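Local structure of probable N-acetyl-gamma-glutamyl-phosphate reductase, chloroplastic (Arabidopsis thaliana, 1XYG) at residues 25-30 and 197-202; 29-34 and 251-256; 159-164 and 333-338; 283-288 and 350-355; 328-331 and 337-340. The protein probably catalyses the NADPH-dependent reduction of N-acetyl-glutamyl phosphate to the corresponding semialdehyde in chloroplast arginine biosynthesis, working as a homotetramer. All coordinates share one frame; numbering follows the deposited sequence.

How the contacts relate
From the N terminus, helix 27-37 of the nucleotide-binding domain supplies the first partner of both contact 1 and contact 2, which share Gly-29 and Ala-30 and reach forward to the loop 197-202 and to 251-256 at the head of strand 255-262. Contact 3 crosses both: it opens at 159-164, leading into helix 163-177, and closes on helix 329-343, touching contact 2 through Met-255 and Cys-163. Contact 4 opens later, at 283-288, and closes on 350-355, thereby crossing contact 3. Within its span lies contact 5, wholly on helix 329-343, sharing Leu-337 and Gln-338 with contact 3. Together they tie the parallel sheet's helices to the mixed-sheet domain.

Contact 1: 25-30 and 197-202; sequences SGYTGA and AGRGAK
The phenol ring of Tyr-27 has Arg-199 CB over one face, while the C atom of Gly-198 approaches it obliquely; at the edge of the Arg-199 guanidinium, near its plane, lies Ser-25 O, 4.0 Å from NH1. Tyr-27 opens the first helix after the first strand of the Rossmann-type nucleotide-binding domain, with Gly-26 at its N-cap, and Arg-199 comes from a loop of the mixed-sheet domain. The face contact is a CH-pi interaction: Arg-199 CB sits 3.9 Å from the centroid of the Tyr-27 ring, displaced toward the rim. From there the extended chain leaves CG 3.5 Å from Tyr-27 OH and passes CE1 with CD and NE. The two side chains cross at about a right angle, and the guanidinium plane is turned 43° from the ring.

Glu-209 of the second subunit accepts from Tyr-27 OH and pairs with Arg-199 NE, which ties the contact into the tetramer. Val-60 O of the same chain takes a bond from NH1. Direct hydrogen bonds between the two segments are absent. One water receives a bond from Arg-199 N, 3.0 Å away, and a weak one from Tyr-27 N. Another accepts from Arg-199 NH1 at 2.9 Å and donates to Ser-25 O at 2.7 Å.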
# COMPACT_ATOMS: atom_id res chain seq x y z
N SER A 25 24.82 -5.88 -4.17
CA SER A 25 23.53 -6.43 -4.58
C SER A 25 22.36 -6.18 -3.62
O SER A 25 21.22 -6.54 -3.92
CB SER A 25 23.66 -7.93 -4.85
OG SER A 25 24.00 -8.64 -3.67
N GLY A 26 22.63 -5.56 -2.47
CA GLY A 26 21.56 -5.29 -1.52
C GLY A 26 21.02 -3.87 -1.65
O GLY A 26 21.54 -3.07 -2.43
N TYR A 27 19.98 -3.55 -0.87
CA TYR A 27 19.37 -2.23 -0.91
C TYR A 27 20.30 -1.10 -0.48
O TYR A 27 20.26 -0.01 -1.06
CB TYR A 27 18.10 -2.18 -0.05
CG TYR A 27 16.92 -2.98 -0.60
CD1 TYR A 27 16.67 -3.04 -1.97
CD2 TYR A 27 16.05 -3.67 0.26
CE1 TYR A 27 15.59 -3.76 -2.48
CE2 TYR A 27 14.96 -4.39 -0.24
CZ TYR A 27 14.75 -4.43 -1.61
OH TYR A 27 13.71 -5.14 -2.14
N THR A 28 21.12 -1.34 0.54
CA THR A 28 22.04 -0.29 0.99
C THR A 28 23.09 -0.05 -0.10
O THR A 28 23.54 1.07 -0.29
CB THR A 28 22.73 -0.65 2.34
OG1 THR A 28 23.42 -1.90 2.22
CG2 THR A 28 21.70 -0.75 3.44
N GLY A 29 23.44 -1.11 -0.82
CA GLY A 29 24.40 -0.98 -1.90
C GLY A 29 23.80 -0.14 -3.01
O GLY A 29 24.44 0.76 -3.55
N ALA A 30 22.55 -0.45 -3.36
CA ALA A 30 21.85 0.29 -4.41
C ALA A 30 21.76 1.76 -4.02
O ALA A 30 21.93 2.65 -4.85
CB ALA A 30 20.45 -0.29 -4.61
N ALA A 197 14.49 -4.71 6.23
CA ALA A 197 14.65 -6.16 6.36
C ALA A 197 15.53 -6.72 5.25
O ALA A 197 15.87 -7.90 5.27
CB ALA A 197 13.31 -6.84 6.34
N GLY A 198 15.88 -5.88 4.28
CA GLY A 198 16.72 -6.33 3.19
C GLY A 198 15.97 -6.96 2.03
O GLY A 198 14.75 -7.12 2.06
N ARG A 199 16.72 -7.34 1.00
CA ARG A 199 16.17 -7.93 -0.20
C ARG A 199 16.17 -9.46 -0.18
O ARG A 199 15.90 -10.11 -1.20
CB ARG A 199 16.95 -7.45 -1.42
CG ARG A 199 16.20 -7.54 -2.73
CD ARG A 199 17.07 -7.08 -3.87
NE ARG A 199 16.27 -6.75 -5.05
CZ ARG A 199 16.78 -6.59 -6.27
NH1 ARG A 199 18.09 -6.73 -6.46
NH2 ARG A 199 15.99 -6.29 -7.30
N GLY A 200 16.47 -10.04 0.98
CA GLY A 200 16.48 -11.49 1.08
C GLY A 200 15.12 -12.08 0.75
O GLY A 200 14.10 -11.62 1.24
N ALA A 201 15.11 -13.12 -0.07
CA ALA A 201 13.86 -13.76 -0.47
C ALA A 201 13.21 -14.61 0.63
O ALA A 201 13.28 -15.84 0.58
CB ALA A 201 14.09 -14.60 -1.71
N LYS A 202 12.57 -13.96 1.59
CA LYS A 202 11.92 -14.67 2.68
C LYS A 202 10.40 -14.52 2.66
O LYS A 202 9.86 -13.45 2.37
CB LYS A 202 12.49 -14.21 4.03
CG LYS A 202 13.98 -14.48 4.17
CD LYS A 202 14.55 -14.00 5.49
CE LYS A 202 14.59 -12.49 5.57
NZ LYS A 202 15.27 -12.07 6.84
O HOH W 1 20.00 -8.56 -5.21
O HOH W 2 19.54 -6.29 1.05

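Contact 2: 29-34 and 251-256; sequences GAEIVR and MIRGMQ
Segment 29-34, within helix 27-37, and the turn leading into strand 255-262 keep their backbones well apart, the nearest CA atoms, those of Glu-31 and Arg-253, being 11.9 Å from each other. Long side chains span the gap. Glu-31 and Arg-253 approach from opposite directions, and the arginine, stretched out from CG to NE, presents the end of its guanidinium to the carboxylate: NH2 bonds OE1 and NH1 bonds OE2, both at 2.9 Å. The carboxylate is met from above its plane, which stands 72° from the guanidinium.

One helical turn along, Arg-34 bends at chi3 (66°) and turns its side edge to the same carboxylate. Its NE donates to Glu-31 OE1 at 2.7 Å and its NH2 to OE2 at 2.6 Å, both nearly straight, on the syn side but tilted about 30° out of the carboxylate plane, from the face opposite to Arg-253. Each carboxylate oxygen therefore takes two bonds, and this four-point grip probably keeps the buried glutamate ionised and fixes its rotation. The two positive groups come within 4.0 Å, Arg-34 NH2 to Arg-253 NH1, with the shared carboxylate to offset them.

Asp-326 adds a second negative partner for Arg-253 NH1, and Pro-359 O of the third subunit accepts from its NE. This is a buried salt-bridge network, joining the first Rossmann helix to the mixed-sheet domain and the C terminus of another subunit.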
# COMPACT_ATOMS: atom_id res chain seq x y z
N GLY A 29 23.44 -1.11 -0.82
CA GLY A 29 24.40 -0.98 -1.90
C GLY A 29 23.80 -0.14 -3.01
O GLY A 29 24.44 0.76 -3.55
N ALA A 30 22.55 -0.45 -3.36
CA ALA A 30 21.85 0.29 -4.41
C ALA A 30 21.76 1.76 -4.02
O ALA A 30 21.93 2.65 -4.85
CB ALA A 30 20.45 -0.29 -4.61
N GLU A 31 21.48 2.02 -2.74
CA GLU A 31 21.40 3.39 -2.26
C GLU A 31 22.72 4.13 -2.41
O GLU A 31 22.75 5.31 -2.77
CB GLU A 31 20.96 3.41 -0.79
CG GLU A 31 19.46 3.28 -0.57
CD GLU A 31 18.67 4.43 -1.18
OE1 GLU A 31 18.40 4.41 -2.39
OE2 GLU A 31 18.34 5.37 -0.43
N ILE A 32 23.83 3.45 -2.12
CA ILE A 32 25.15 4.05 -2.25
C ILE A 32 25.32 4.47 -3.71
O ILE A 32 25.71 5.60 -4.00
CB ILE A 32 26.28 3.06 -1.86
CG1 ILE A 32 26.35 2.91 -0.34
CG2 ILE A 32 27.62 3.55 -2.39
CD1 ILE A 32 26.78 4.18 0.38
N VAL A 33 25.03 3.55 -4.62
CA VAL A 33 25.15 3.82 -6.04
C VAL A 33 24.26 4.98 -6.46
O VAL A 33 24.67 5.84 -7.24
CB VAL A 33 24.81 2.56 -6.88
CG1 VAL A 33 24.79 2.90 -8.36
CG2 VAL A 33 25.82 1.46 -6.60
N ARG A 34 23.03 5.01 -5.94
CA ARG A 34 22.11 6.09 -6.28
C ARG A 34 22.66 7.44 -5.80
O ARG A 34 22.68 8.41 -6.55
CB ARG A 34 20.73 5.87 -5.66
CG ARG A 34 19.77 7.04 -5.92
CD ARG A 34 18.40 6.79 -5.30
NE ARG A 34 18.45 6.74 -3.84
CZ ARG A 34 18.49 7.81 -3.04
NH1 ARG A 34 18.47 9.03 -3.54
NH2 ARG A 34 18.54 7.64 -1.73
N MET A 251 5.12 -0.44 4.54
CA MET A 251 5.64 0.63 3.68
C MET A 251 7.11 0.29 3.40
O MET A 251 7.74 -0.46 4.14
CB MET A 251 5.53 1.99 4.38
CG MET A 251 6.35 2.10 5.65
SD MET A 251 5.93 3.53 6.67
CE MET A 251 7.47 3.83 7.53
N ILE A 252 7.64 0.86 2.32
CA ILE A 252 9.02 0.59 1.94
C ILE A 252 10.04 1.33 2.79
O ILE A 252 10.85 0.70 3.48
CB ILE A 252 9.26 0.95 0.46
CG1 ILE A 252 8.23 0.24 -0.43
CG2 ILE A 252 10.67 0.54 0.04
CD1 ILE A 252 8.29 0.67 -1.88
N ARG A 253 9.99 2.66 2.73
CA ARG A 253 10.92 3.51 3.46
C ARG A 253 10.27 4.24 4.62
O ARG A 253 9.05 4.40 4.66
CB ARG A 253 11.53 4.56 2.53
CG ARG A 253 12.26 4.02 1.32
CD ARG A 253 12.73 5.17 0.42
NE ARG A 253 13.56 4.67 -0.67
CZ ARG A 253 14.86 4.95 -0.80
NH1 ARG A 253 15.47 5.73 0.08
NH2 ARG A 253 15.55 4.40 -1.80
N GLY A 254 11.09 4.70 5.56
CA GLY A 254 10.57 5.44 6.69
C GLY A 254 10.80 4.80 8.04
O GLY A 254 10.70 3.58 8.20
N MET A 255 11.09 5.64 9.01
CA MET A 255 11.33 5.16 10.36
C MET A 255 11.00 6.23 11.38
O MET A 255 11.28 7.41 11.18
CB MET A 255 12.79 4.73 10.52
CG MET A 255 13.15 4.25 11.91
SD MET A 255 14.86 3.69 11.98
CE MET A 255 14.66 2.00 11.30
N GLN A 256 10.38 5.80 12.47
CA GLN A 256 10.03 6.71 13.54
C GLN A 256 10.24 6.05 14.89
O GLN A 256 9.91 4.88 15.08
CB GLN A 256 8.56 7.16 13.48
CG GLN A 256 8.15 7.97 14.71
CD GLN A 256 6.74 8.54 14.63
OE1 GLN A 256 6.27 8.91 13.55
NE2 GLN A 256 6.07 8.64 15.77

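Contact 3: 159-164 and 333-338; sequences ANPGCY and SGQALQ
Asn-160 and Pro-161 press against helix 329-343 through Gln-335 and Ala-336, with the CA atoms of Asn-160 and Ala-336 5.8 Å apart. The segment leaves strand 157-159 at Ala-159, and Asn-160 then points its amide at the helix. With CG opposite the backbone nitrogen (chi1 -154°), the group lies along the helix backbone: OD1 comes within 3.3 Å of Ala-336 N, too poorly angled to bond, and within 3.5 Å of Gln-335 CG, while ND2 rests 3.7 Å from Ala-336 CB. The amide's firmer hold is on Ala-332, whose O accepts from ND2.

Pro-161 follows, its ring crossing the Gln-335 side chain at about a right angle, so that CG meets the amide closely, 3.1 Å from NE2. That glutamine is bent at chi2 (148°), and its other amide atom, OE1, accepts from Lys-330. A water bridges the two segments between the same residues, taking a bond from Gln-335 NE2 at 2.6 Å and giving one to Pro-161 O at 2.9 Å. Gly-162 then takes the N-cap position of helix 163-177, with its N bonded to Glu-227, and Cys-163, probably the catalytic cysteine as in related enzymes, starts the helix.

The crossing from one domain to the other is thus packed against helix 329-343, with strand 157-159 of the parallel sheet behind it, helix 163-177 ahead, and helix 145-153 beside Gln-335.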
# COMPACT_ATOMS: atom_id res chain seq x y z
N ALA A 159 32.52 2.97 11.74
CA ALA A 159 31.41 2.03 11.85
C ALA A 159 30.15 2.86 11.70
O ALA A 159 29.81 3.64 12.60
CB ALA A 159 31.44 1.33 13.21
N ASN A 160 29.48 2.73 10.56
CA ASN A 160 28.26 3.49 10.33
C ASN A 160 27.16 2.95 11.23
O ASN A 160 26.90 1.74 11.25
CB ASN A 160 27.84 3.39 8.86
CG ASN A 160 27.01 4.58 8.41
OD1 ASN A 160 27.42 5.73 8.58
ND2 ASN A 160 25.85 4.32 7.83
N PRO A 161 26.52 3.83 12.03
CA PRO A 161 25.45 3.38 12.93
C PRO A 161 24.26 2.70 12.27
O PRO A 161 24.09 2.76 11.05
CB PRO A 161 25.05 4.67 13.68
CG PRO A 161 25.67 5.80 12.89
CD PRO A 161 26.94 5.20 12.34
N GLY A 162 23.45 2.03 13.08
CA GLY A 162 22.28 1.36 12.57
C GLY A 162 21.20 2.41 12.40
O GLY A 162 21.36 3.54 12.86
N CYS A 163 20.11 2.05 11.73
CA CYS A 163 19.01 2.98 11.49
C CYS A 163 18.30 3.43 12.78
O CYS A 163 18.31 4.62 13.12
CB CYS A 163 18.02 2.35 10.52
SG CYS A 163 17.62 0.64 10.88
N TYR A 164 17.70 2.48 13.50
CA TYR A 164 17.00 2.81 14.74
C TYR A 164 17.87 3.62 15.71
O TYR A 164 17.44 4.65 16.22
CB TYR A 164 16.51 1.54 15.43
CG TYR A 164 15.27 0.94 14.82
CD1 TYR A 164 14.09 1.68 14.72
CD2 TYR A 164 15.24 -0.40 14.43
CE1 TYR A 164 12.90 1.10 14.26
CE2 TYR A 164 14.06 -0.99 13.97
CZ TYR A 164 12.89 -0.24 13.89
OH TYR A 164 11.73 -0.85 13.48
N SER A 333 22.91 4.35 4.18
CA SER A 333 23.80 4.84 3.13
C SER A 333 24.01 6.35 3.08
O SER A 333 25.09 6.81 2.70
CB SER A 333 23.32 4.31 1.78
OG SER A 333 23.33 2.90 1.78
N GLY A 334 22.98 7.12 3.45
CA GLY A 334 23.12 8.57 3.44
C GLY A 334 24.13 9.01 4.49
O GLY A 334 25.01 9.82 4.22
N GLN A 335 24.01 8.46 5.69
CA GLN A 335 24.94 8.81 6.75
C GLN A 335 26.34 8.29 6.41
O GLN A 335 27.34 8.95 6.72
CB GLN A 335 24.47 8.22 8.09
CG GLN A 335 25.39 8.55 9.25
CD GLN A 335 24.62 8.67 10.56
OE1 GLN A 335 24.57 9.74 11.16
NE2 GLN A 335 24.02 7.57 10.99
N ALA A 336 26.41 7.13 5.78
CA ALA A 336 27.69 6.54 5.39
C ALA A 336 28.44 7.53 4.49
O ALA A 336 29.64 7.77 4.68
CB ALA A 336 27.46 5.22 4.66
N LEU A 337 27.73 8.09 3.51
CA LEU A 337 28.33 9.04 2.60
C LEU A 337 28.66 10.33 3.34
O LEU A 337 29.69 10.96 3.08
CB LEU A 337 27.37 9.34 1.44
CG LEU A 337 27.87 10.35 0.40
CD1 LEU A 337 29.21 9.91 -0.16
CD2 LEU A 337 26.84 10.49 -0.71
N GLN A 338 27.78 10.72 4.26
CA GLN A 338 27.99 11.93 5.05
C GLN A 338 29.33 11.80 5.77
O GLN A 338 30.09 12.76 5.85
CB GLN A 338 26.87 12.10 6.08
CG GLN A 338 26.79 13.50 6.70
CD GLN A 338 25.62 13.64 7.67
OE1 GLN A 338 24.61 12.95 7.55
NE2 GLN A 338 25.75 14.56 8.62
O HOH W 3 23.48 5.26 9.81

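Contact 4: 283-288 and 350-355; sequences EEFVKV and TGLLHQ
Phe-285 reaches across to Leu-352 and Leu-353 just before strand 286-288 begins. From CB, with CG set opposite the carbonyl carbon (chi1 -57°), the side chain leads its ring out toward the 350-355 loop. Glu-284 CG from the preceding residue lies over the centre of one ring face, 3.8 Å above the plane. At the rim, CD2 packs on Gln-338 of helix 329-343. CE1 on the other flank meets Leu-352 O at 3.2 Å, the oxygen lying at the ring edge near its plane, where the ring's hydrogens carry slight positive charge. CZ at the far end touches Leu-352 CB at 3.7 Å and, more loosely, Leu-353 CD2 at 4.3 Å.

Leu-353 CD2 also rests 3.8 Å from Glu-284 OE2, the two side chains crossing at about a right angle. That carboxylate oxygen bonds to Tyr-305 OH. Inside the loop, Gln-355 NE2 donates to Leu-353 O at 2.9 Å, coming from above the carbonyl plane, and Asn-38 of the third subunit bonds to the same oxygen.

Away from the active site, this is an apolar contact of an aromatic ring with two leucines, joining the entry to edge strand 286-288 of the mixed sheet to the segment that follows helix 329-343 near the C terminus.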
# COMPACT_ATOMS: atom_id res chain seq x y z
N GLU A 283 22.64 22.67 11.99
CA GLU A 283 22.79 21.37 11.35
C GLU A 283 21.83 21.22 10.19
O GLU A 283 20.62 21.34 10.34
CB GLU A 283 22.54 20.26 12.37
CG GLU A 283 23.61 20.23 13.46
CD GLU A 283 24.95 19.72 12.95
OE1 GLU A 283 25.09 19.47 11.74
OE2 GLU A 283 25.88 19.56 13.78
N GLU A 284 22.39 20.97 9.01
CA GLU A 284 21.60 20.80 7.80
C GLU A 284 20.62 19.63 7.88
O GLU A 284 19.43 19.78 7.58
CB GLU A 284 22.54 20.58 6.60
CG GLU A 284 21.83 20.22 5.29
CD GLU A 284 20.88 21.31 4.80
OE1 GLU A 284 20.97 22.45 5.30
OE2 GLU A 284 20.06 21.03 3.91
N PHE A 285 21.10 18.47 8.31
CA PHE A 285 20.28 17.27 8.35
C PHE A 285 19.41 16.96 9.56
O PHE A 285 18.62 16.01 9.51
CB PHE A 285 21.16 16.08 8.03
CG PHE A 285 21.85 16.22 6.71
CD1 PHE A 285 21.09 16.27 5.53
CD2 PHE A 285 23.23 16.35 6.63
CE1 PHE A 285 21.71 16.45 4.30
CE2 PHE A 285 23.86 16.54 5.40
CZ PHE A 285 23.10 16.59 4.23
N VAL A 286 19.52 17.73 10.62
CA VAL A 286 18.70 17.49 11.79
C VAL A 286 17.84 18.73 12.05
O VAL A 286 18.35 19.78 12.40
CB VAL A 286 19.58 17.19 13.03
CG1 VAL A 286 18.71 16.80 14.22
CG2 VAL A 286 20.57 16.08 12.69
N LYS A 287 16.54 18.58 11.85
CA LYS A 287 15.61 19.68 12.04
C LYS A 287 14.76 19.49 13.29
O LYS A 287 14.14 18.44 13.48
CB LYS A 287 14.68 19.82 10.83
CG LYS A 287 15.38 19.92 9.47
CD LYS A 287 16.38 21.07 9.42
CE LYS A 287 16.95 21.26 8.02
NZ LYS A 287 18.12 22.19 8.04
N VAL A 288 14.73 20.50 14.14
CA VAL A 288 13.91 20.46 15.35
C VAL A 288 12.66 21.29 15.03
O VAL A 288 12.76 22.49 14.77
CB VAL A 288 14.65 21.08 16.55
CG1 VAL A 288 13.73 21.13 17.75
CG2 VAL A 288 15.90 20.27 16.86
N THR A 350 28.01 17.35 0.61
CA THR A 350 28.24 17.03 -0.79
C THR A 350 27.46 15.82 -1.27
O THR A 350 27.57 14.72 -0.72
CB THR A 350 29.73 16.80 -1.09
OG1 THR A 350 30.47 17.99 -0.84
CG2 THR A 350 29.91 16.41 -2.55
N GLY A 351 26.67 16.02 -2.32
CA GLY A 351 25.87 14.95 -2.90
C GLY A 351 24.82 14.38 -1.96
O GLY A 351 24.37 13.25 -2.16
N LEU A 352 24.42 15.14 -0.95
CA LEU A 352 23.42 14.68 0.00
C LEU A 352 22.28 15.68 0.19
O LEU A 352 21.59 15.64 1.20
CB LEU A 352 24.07 14.42 1.36
CG LEU A 352 24.95 13.18 1.51
CD1 LEU A 352 25.71 13.25 2.83
CD2 LEU A 352 24.08 11.90 1.42
N LEU A 353 22.09 16.57 -0.77
CA LEU A 353 21.03 17.56 -0.64
C LEU A 353 19.73 17.20 -1.36
O LEU A 353 18.89 18.08 -1.62
CB LEU A 353 21.54 18.92 -1.11
CG LEU A 353 22.70 19.48 -0.27
CD1 LEU A 353 23.08 20.86 -0.78
CD2 LEU A 353 22.28 19.55 1.20
N HIS A 354 19.54 15.92 -1.68
CA HIS A 354 18.31 15.48 -2.34
C HIS A 354 17.15 15.89 -1.44
O HIS A 354 17.21 15.70 -0.22
CB HIS A 354 18.28 13.95 -2.49
CG HIS A 354 19.50 13.38 -3.14
ND1 HIS A 354 20.69 13.21 -2.47
CD2 HIS A 354 19.70 12.91 -4.39
CE1 HIS A 354 21.57 12.66 -3.29
NE2 HIS A 354 20.99 12.46 -4.46
N GLN A 355 16.10 16.45 -2.03
CA GLN A 355 14.95 16.86 -1.24
C GLN A 355 13.96 15.70 -1.16
O GLN A 355 13.88 14.88 -2.07
CB GLN A 355 14.30 18.11 -1.84
CG GLN A 355 15.13 19.38 -1.65
CD GLN A 355 15.59 19.57 -0.22
OE1 GLN A 355 14.79 19.87 0.67
NE2 GLN A 355 16.89 19.40 0.02

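Contact 5: 328-331 and 337-340; sequences LVKG and LQNL
Gln-338 takes the ammonium group of Lys-330 on its side-chain oxygen, a link between two parts of the same helix, 329-343, which has a wider pi-type turn at 329-331. Leu-337, which leads the second segment, faces helix 27-37. Next comes Gln-338, reaching out straight beyond CG toward the lysine. Lys-330 folds at chi2 (57°) and from there runs extended, bringing NZ to 3.0 Å from Gln-338 OE1. The approach is bent, with a C=O...N angle of 115°, and NZ stands 34° off the carbonyl plane. Asn-304 donates to the same oxygen, while Gln-338 NE2 gives its bonds to Glu-348 and Glu-146. Asn-339, the next residue, bonds to Thr-145 at the start of helix 145-153.

The lysine nitrogen also bonds to Gln-335 OE1 and forms a salt bridge with Glu-146. A buried ammonium group is therefore surrounded by one carboxylate and two amide oxygens, which probably stabilise its positive charge. For Gln-338, held at both amide atoms, the donors at OE1 and the carboxylates at NE2 are consistent with the modelled amide orientation.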
# COMPACT_ATOMS: atom_id res chain seq x y z
N LEU A 328 16.75 4.05 4.98
CA LEU A 328 17.79 3.72 4.01
C LEU A 328 18.81 4.84 3.77
O LEU A 328 19.92 4.57 3.31
CB LEU A 328 17.15 3.33 2.66
CG LEU A 328 16.38 2.00 2.62
CD1 LEU A 328 15.75 1.78 1.25
CD2 LEU A 328 17.35 0.88 2.96
N VAL A 329 18.44 6.08 4.07
CA VAL A 329 19.35 7.20 3.83
C VAL A 329 20.07 7.63 5.10
O VAL A 329 21.17 7.18 5.37
CB VAL A 329 18.59 8.39 3.19
CG1 VAL A 329 19.58 9.38 2.57
CG2 VAL A 329 17.66 7.89 2.11
N LYS A 330 19.45 8.51 5.89
CA LYS A 330 20.11 8.94 7.12
C LYS A 330 20.27 7.74 8.06
O LYS A 330 21.11 7.74 8.95
CB LYS A 330 19.33 10.06 7.81
CG LYS A 330 19.95 10.55 9.11
CD LYS A 330 21.39 11.04 8.92
CE LYS A 330 21.96 11.61 10.23
NZ LYS A 330 23.39 12.05 10.12
N GLY A 331 19.45 6.71 7.83
CA GLY A 331 19.51 5.52 8.65
C GLY A 331 20.57 4.54 8.16
O GLY A 331 20.86 3.55 8.83
N LEU A 337 27.73 8.09 3.51
CA LEU A 337 28.33 9.04 2.60
C LEU A 337 28.66 10.33 3.34
O LEU A 337 29.69 10.96 3.08
CB LEU A 337 27.37 9.34 1.44
CG LEU A 337 27.87 10.35 0.40
CD1 LEU A 337 29.21 9.91 -0.16
CD2 LEU A 337 26.84 10.49 -0.71
N GLN A 338 27.78 10.72 4.26
CA GLN A 338 27.99 11.93 5.05
C GLN A 338 29.33 11.80 5.77
O GLN A 338 30.09 12.76 5.85
CB GLN A 338 26.87 12.10 6.08
CG GLN A 338 26.79 13.50 6.70
CD GLN A 338 25.62 13.64 7.67
OE1 GLN A 338 24.61 12.95 7.55
NE2 GLN A 338 25.75 14.56 8.62
N ASN A 339 29.62 10.61 6.28
CA ASN A 339 30.87 10.36 6.99
C ASN A 339 32.07 10.33 6.05
O ASN A 339 33.11 10.93 6.35
CB ASN A 339 30.80 9.03 7.75
CG ASN A 339 29.94 9.11 8.98
OD1 ASN A 339 29.97 10.11 9.72
ND2 ASN A 339 29.16 8.06 9.23
N LEU A 340 31.94 9.65 4.92
CA LEU A 340 33.06 9.58 3.99
C LEU A 340 33.41 10.96 3.47
O LEU A 340 34.59 11.25 3.26
CB LEU A 340 32.75 8.65 2.82
CG LEU A 340 33.97 8.38 1.93
CD1 LEU A 340 35.03 7.62 2.72
CD2 LEU A 340 33.57 7.57 0.71